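Local coordinates for hypothetical protein S4005 (Shigella flexneri 2a, PDB 1Z67) that is of unknown function, although its all-helical fold carries a homeodomain-like motif, which hints at, but does not establish, nucleic-acid binding, at residues Gly34-Val37 against Leu38-Lys41; Leu85-Asp88 against Thr89-Ser93; Ala124-Glu127 against Leu128-Gly131. All blocks are in the same frame, centred on the assembly; numbering follows the deposited sequence. Where two conformers were deposited one is given.

Contact 1: Gly34-Val37 against Leu38-Lys41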
# COMPACT_ATOMS: atom_id res chain seq x y z
N GLY A 34 10.49 -1.46 -3.14
CA GLY A 34 9.68 -1.14 -4.30
C GLY A 34 8.42 -1.97 -4.46
O GLY A 34 8.25 -3.05 -3.85
N ILE A 35 7.51 -1.48 -5.30
CA ILE A 35 6.23 -2.18 -5.46
C ILE A 35 6.37 -3.63 -5.93
O ILE A 35 5.65 -4.49 -5.44
CB ILE A 35 5.25 -1.37 -6.35
CG1 ILE A 35 3.83 -1.94 -6.22
CG2 ILE A 35 5.79 -1.24 -7.77
CD1 ILE A 35 3.22 -1.74 -4.85
N GLN A 36 7.36 -3.91 -6.77
CA GLN A 36 7.63 -5.29 -7.17
C GLN A 36 7.94 -6.30 -6.01
O GLN A 36 7.51 -7.47 -6.07
CB GLN A 36 8.70 -5.32 -8.26
CG GLN A 36 8.80 -6.65 -8.95
CD GLN A 36 7.47 -7.21 -9.49
OE1 GLN A 36 6.62 -6.47 -10.04
NE2 GLN A 36 7.31 -8.53 -9.39
N VAL A 37 8.68 -5.86 -4.99
CA VAL A 37 8.90 -6.70 -3.81
C VAL A 37 7.57 -7.07 -3.14
O VAL A 37 7.35 -8.22 -2.74
CB VAL A 37 9.82 -6.02 -2.74
CG1 VAL A 37 9.88 -6.83 -1.45
CG2 VAL A 37 11.21 -5.80 -3.29
N LEU A 38 6.67 -6.08 -3.02
CA LEU A 38 5.41 -6.32 -2.37
C LEU A 38 4.59 -7.27 -3.22
O LEU A 38 3.97 -8.17 -2.66
CB LEU A 38 4.66 -5.00 -2.11
CG LEU A 38 5.37 -4.03 -1.16
CD1 LEU A 38 4.47 -2.83 -0.90
CD2 LEU A 38 5.78 -4.68 0.18
N LEU A 39 4.58 -7.07 -4.55
CA LEU A 39 3.83 -7.94 -5.46
C LEU A 39 4.29 -9.40 -5.31
O LEU A 39 3.48 -10.31 -5.16
CB LEU A 39 3.93 -7.44 -6.92
CG LEU A 39 3.27 -6.08 -7.23
CD1 LEU A 39 3.59 -5.59 -8.67
CD2 LEU A 39 1.79 -6.18 -7.05
N GLU A 40 5.60 -9.58 -5.26
CA GLU A 40 6.17 -10.94 -5.12
C GLU A 40 5.78 -11.57 -3.80
O GLU A 40 5.45 -12.77 -3.76
CB GLU A 40 7.70 -10.96 -5.26
CG GLU A 40 8.27 -12.24 -5.95
CD GLU A 40 7.83 -13.59 -5.37
OE1 GLU A 40 6.92 -14.23 -5.94
OE2 GLU A 40 8.41 -14.04 -4.37
N LYS A 41 5.75 -10.76 -2.73
CA LYS A 41 5.30 -11.29 -1.43
C LYS A 41 3.84 -11.68 -1.42
O LYS A 41 3.47 -12.72 -0.85
CB LYS A 41 5.56 -10.32 -0.29
CG LYS A 41 7.00 -10.19 0.03
CD LYS A 41 7.15 -9.32 1.24
CE LYS A 41 8.43 -9.67 1.94
NZ LYS A 41 8.46 -8.91 3.17
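The carbonyl O of Ile35 receives the N-H of Leu39 at 2.9 Å from O to N. Carbon crowds the same oxygen, for Leu39 CG lies 3.4 Å from Ile35 O. Leu39 carries CG beside its own backbone N, chi1 -66°, and this turns the branch back along the helix over the first turn. There Leu39 CG meets Ile35 CG1 at 4.3 Å, while the CD1 methyl of Leu39 sits 3.4 Å from Gln36 OE1. The Gln36 chain bends at chi2 (52°), so that its side chain crosses that of Leu39 at about a right angle and the amide oxygen ends beside the methyl. All this is the opening of helix 35-44, with Gly34 at the N-cap, its phi positive at 106°, a backbone shape that suits a residue without a side chain. Two further i to i+4 bonds continue the helix, Glu40 N to Gln36 O and Lys41 N to Val37 O. Ile35 CD1 faces Leu38 CD1 at 4.3 Å, and both residues pack on Val29 of helix 21-31, with Trp28 also against Leu38. Lys41 runs extended past CG, which rests 3.4 Å from Val37 O, and its NZ is hydrogen-bonded to Leu73 O.

Contact 2: Leu85-Asp88 against Thr89-Ser93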
# COMPACT_ATOMS: atom_id res chain seq x y z
N LEU A 85 4.02 5.60 10.92
CA LEU A 85 2.80 6.31 11.27
C LEU A 85 2.60 6.51 12.79
O LEU A 85 1.73 7.27 13.21
CB LEU A 85 1.61 5.55 10.72
CG LEU A 85 1.52 5.37 9.21
CD1 LEU A 85 0.50 4.34 8.93
CD2 LEU A 85 1.15 6.71 8.67
N GLY A 86 3.40 5.83 13.61
CA GLY A 86 3.26 5.91 15.07
C GLY A 86 2.18 4.98 15.62
O GLY A 86 1.83 5.08 16.81
N VAL A 87 1.66 4.11 14.77
CA VAL A 87 0.59 3.19 15.14
C VAL A 87 1.02 1.70 15.26
O VAL A 87 2.10 1.28 14.79
CB VAL A 87 -0.66 3.32 14.18
CG1 VAL A 87 -1.17 4.80 14.06
CG2 VAL A 87 -0.34 2.74 12.77
N ASP A 88 0.14 0.89 15.83
CA ASP A 88 0.37 -0.54 15.96
C ASP A 88 0.20 -1.28 14.62
O ASP A 88 -0.41 -0.78 13.65
CB ASP A 88 -0.61 -1.13 16.94
CG ASP A 88 -2.05 -0.99 16.45
OD1 ASP A 88 -2.61 0.13 16.49
OD2 ASP A 88 -2.59 -2.00 15.98
N THR A 89 0.73 -2.49 14.61
CA THR A 89 0.79 -3.31 13.39
C THR A 89 -0.58 -3.62 12.80
O THR A 89 -0.77 -3.62 11.57
CB THR A 89 1.58 -4.60 13.68
OG1 THR A 89 2.93 -4.23 14.03
CG2 THR A 89 1.60 -5.51 12.45
N SER A 90 -1.57 -3.84 13.66
CA SER A 90 -2.91 -4.14 13.21
C SER A 90 -3.56 -2.93 12.53
O SER A 90 -4.16 -3.07 11.47
CB SER A 90 -3.74 -4.60 14.41
OG SER A 90 -5.09 -4.84 14.05
N THR A 91 -3.39 -1.74 13.08
CA THR A 91 -3.91 -0.55 12.42
C THR A 91 -3.23 -0.37 11.05
O THR A 91 -3.89 -0.06 10.05
CB THR A 91 -3.64 0.66 13.30
OG1 THR A 91 -4.36 0.52 14.52
CG2 THR A 91 -4.08 1.99 12.61
N ALA A 92 -1.91 -0.57 10.99
CA ALA A 92 -1.21 -0.48 9.71
C ALA A 92 -1.71 -1.51 8.70
O ALA A 92 -1.85 -1.20 7.52
CB ALA A 92 0.24 -0.63 9.94
N SER A 93 -1.99 -2.74 9.14
CA SER A 93 -2.47 -3.77 8.23
C SER A 93 -3.85 -3.41 7.72
O SER A 93 -4.19 -3.69 6.56
CB SER A 93 -2.40 -5.18 8.81
OG SER A 93 -3.44 -5.38 9.72
O HOH W 1 3.68 -1.08 14.11
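The backbone runs extended through Val87 and Asp88 and then turns into helix 89-106, where Ala92 N donates to Asp88 O at 3.1 Å. Asp88 is the N-cap, and its carboxylate takes two bonds from Thr91. Asp88 OD2 accepts the backbone N-H of Thr91 at 3.0 Å, with the donor standing well above the carboxylate plane, 52° out of it. Thr91 OG1 donates to Asp88 OD1 at 2.7 Å, arriving on the syn side. With CG between the backbone N and the carbonyl carbon, chi1 63°, the acid folds over the first helical turn and crosses the threonine side chain at about a right angle. Holding both oxygens should limit rotation of the carboxylate, and its negative charge lies at the helix N-terminus, where the dipole would probably stabilise it. The other branch of Thr91, CG2, touches Val87 CG2 at 3.8 Å. Gly86, with positive phi, is the C-prime residue of a Schellman motif that ends helix 75-85, so one helix closes just before the next is capped. Thr89 and Ala92 turn back onto Val78 of that earlier helix. One water bridges the bend, donating to Val87 O at 2.9 Å and lying 3.2 Å from Thr89 OG1.

Contact 3: Ala124-Glu127 against Leu128-Gly131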
# COMPACT_ATOMS: atom_id res chain seq x y z
N ALA A 124 6.08 7.50 -11.26
CA ALA A 124 5.03 6.70 -11.88
C ALA A 124 3.65 7.25 -11.53
O ALA A 124 2.77 7.37 -12.41
CB ALA A 124 5.14 5.28 -11.41
N GLY A 125 3.44 7.62 -10.25
CA GLY A 125 2.18 8.24 -9.83
C GLY A 125 1.92 9.56 -10.55
O GLY A 125 0.81 9.82 -11.01
N MSE A 126 2.94 10.41 -10.66
CA MSE A 126 2.78 11.68 -11.35
C MSE A 126 2.39 11.47 -12.83
O MSE A 126 1.51 12.16 -13.36
CB MSE A 126 4.05 12.50 -11.26
CG MSE A 126 3.96 13.80 -12.00
SE MSE A 126 2.64 15.00 -11.17
CE MSE A 126 3.10 14.72 -9.63
N GLU A 127 3.03 10.49 -13.51
CA GLU A 127 2.68 10.16 -14.91
C GLU A 127 1.21 9.74 -15.01
O GLU A 127 0.51 10.11 -15.96
CB GLU A 127 3.58 9.03 -15.39
CG GLU A 127 5.03 9.45 -15.61
CD GLU A 127 5.88 8.28 -16.07
OE1 GLU A 127 5.41 7.15 -15.96
OE2 GLU A 127 7.01 8.50 -16.54
N LEU A 128 0.75 8.95 -14.05
CA LEU A 128 -0.64 8.49 -14.07
C LEU A 128 -1.64 9.65 -13.87
O LEU A 128 -2.69 9.75 -14.58
CB LEU A 128 -0.87 7.41 -13.00
CG LEU A 128 -0.24 6.07 -13.48
CD1 LEU A 128 0.15 5.20 -12.25
CD2 LEU A 128 -1.16 5.30 -14.43
N LEU A 129 -1.32 10.51 -12.91
CA LEU A 129 -2.13 11.72 -12.67
C LEU A 129 -2.16 12.56 -13.95
O LEU A 129 -3.21 13.01 -14.43
CB LEU A 129 -1.50 12.55 -11.56
CG LEU A 129 -2.06 13.99 -11.35
CD1 LEU A 129 -3.49 13.90 -11.08
CD2 LEU A 129 -1.29 14.66 -10.18
N LYS A 130 -0.99 12.80 -14.52
CA LYS A 130 -0.95 13.63 -15.73
C LYS A 130 -1.69 12.96 -16.88
O LYS A 130 -2.27 13.64 -17.73
CB LYS A 130 0.49 13.92 -16.11
CG LYS A 130 1.16 14.92 -15.16
CD LYS A 130 2.61 14.99 -15.55
CE LYS A 130 3.38 16.06 -14.85
NZ LYS A 130 4.76 15.97 -15.42
N GLY A 131 -1.68 11.62 -16.94
CA GLY A 131 -2.45 10.93 -17.98
C GLY A 131 -3.93 11.27 -17.90
O GLY A 131 -4.57 11.49 -18.94
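Met126, present as selenomethionine, and Lys130 lie against each other one turn apart on an exposed flank. Met126 CG comes within 3.7 Å of Lys130 CE, and the selenium stands 3.9 Å from that same CE, so the aliphatic stem of the lysine lies along the selenoether. The selenium also reaches the CD2 methyl of Leu129 at 4.1 Å. Met126 points CG away from its own N (chi1 178°), and the chain then bends at chi2 and chi3, bringing the selenium round to these two neighbours. Lys130, by contrast, is extended beyond CG. Its CG passes 3.3 Å from Met126 O, the carbonyl that also accepts Lys130 N at 2.8 Å. These side chains ride on the regular alpha-helix 121-133, near the C-terminus of the chain, and its i to i+4 ladder sets their spacing. Leu129 N bonds to Gly125 O, and Gly131 N to Glu127 O. On a different side of the helix, Leu128 lays its CD1 3.4 Å from Ala124 O. Leu128 also packs on Leu107 and Pro109, and Ala124 on Ala117, joining this helix to the preceding loop.

Overall arrangement
The three contacts follow one another along the chain without touching. Contacts 1 and 2 both include the N-cap of a helix, Gly34 and Asp88, whereas contact 3 lies within the last helix. The centres of contacts 1 and 2 are about 20 Å apart, as are those of contacts 1 and 3; contacts 2 and 3 lie about 28 Å apart, on opposite sides of the chain's centre. Contact 1 comes closest to contact 3, with nearest atoms about 7 Å apart. The loop holding Ala117 packs on both, at Ile35 and Ala124. The sodium site at Asp80 and Gln83 belongs to the neighbourhood of contact 2, with the Thr89 side chain about 7 Å from the ion.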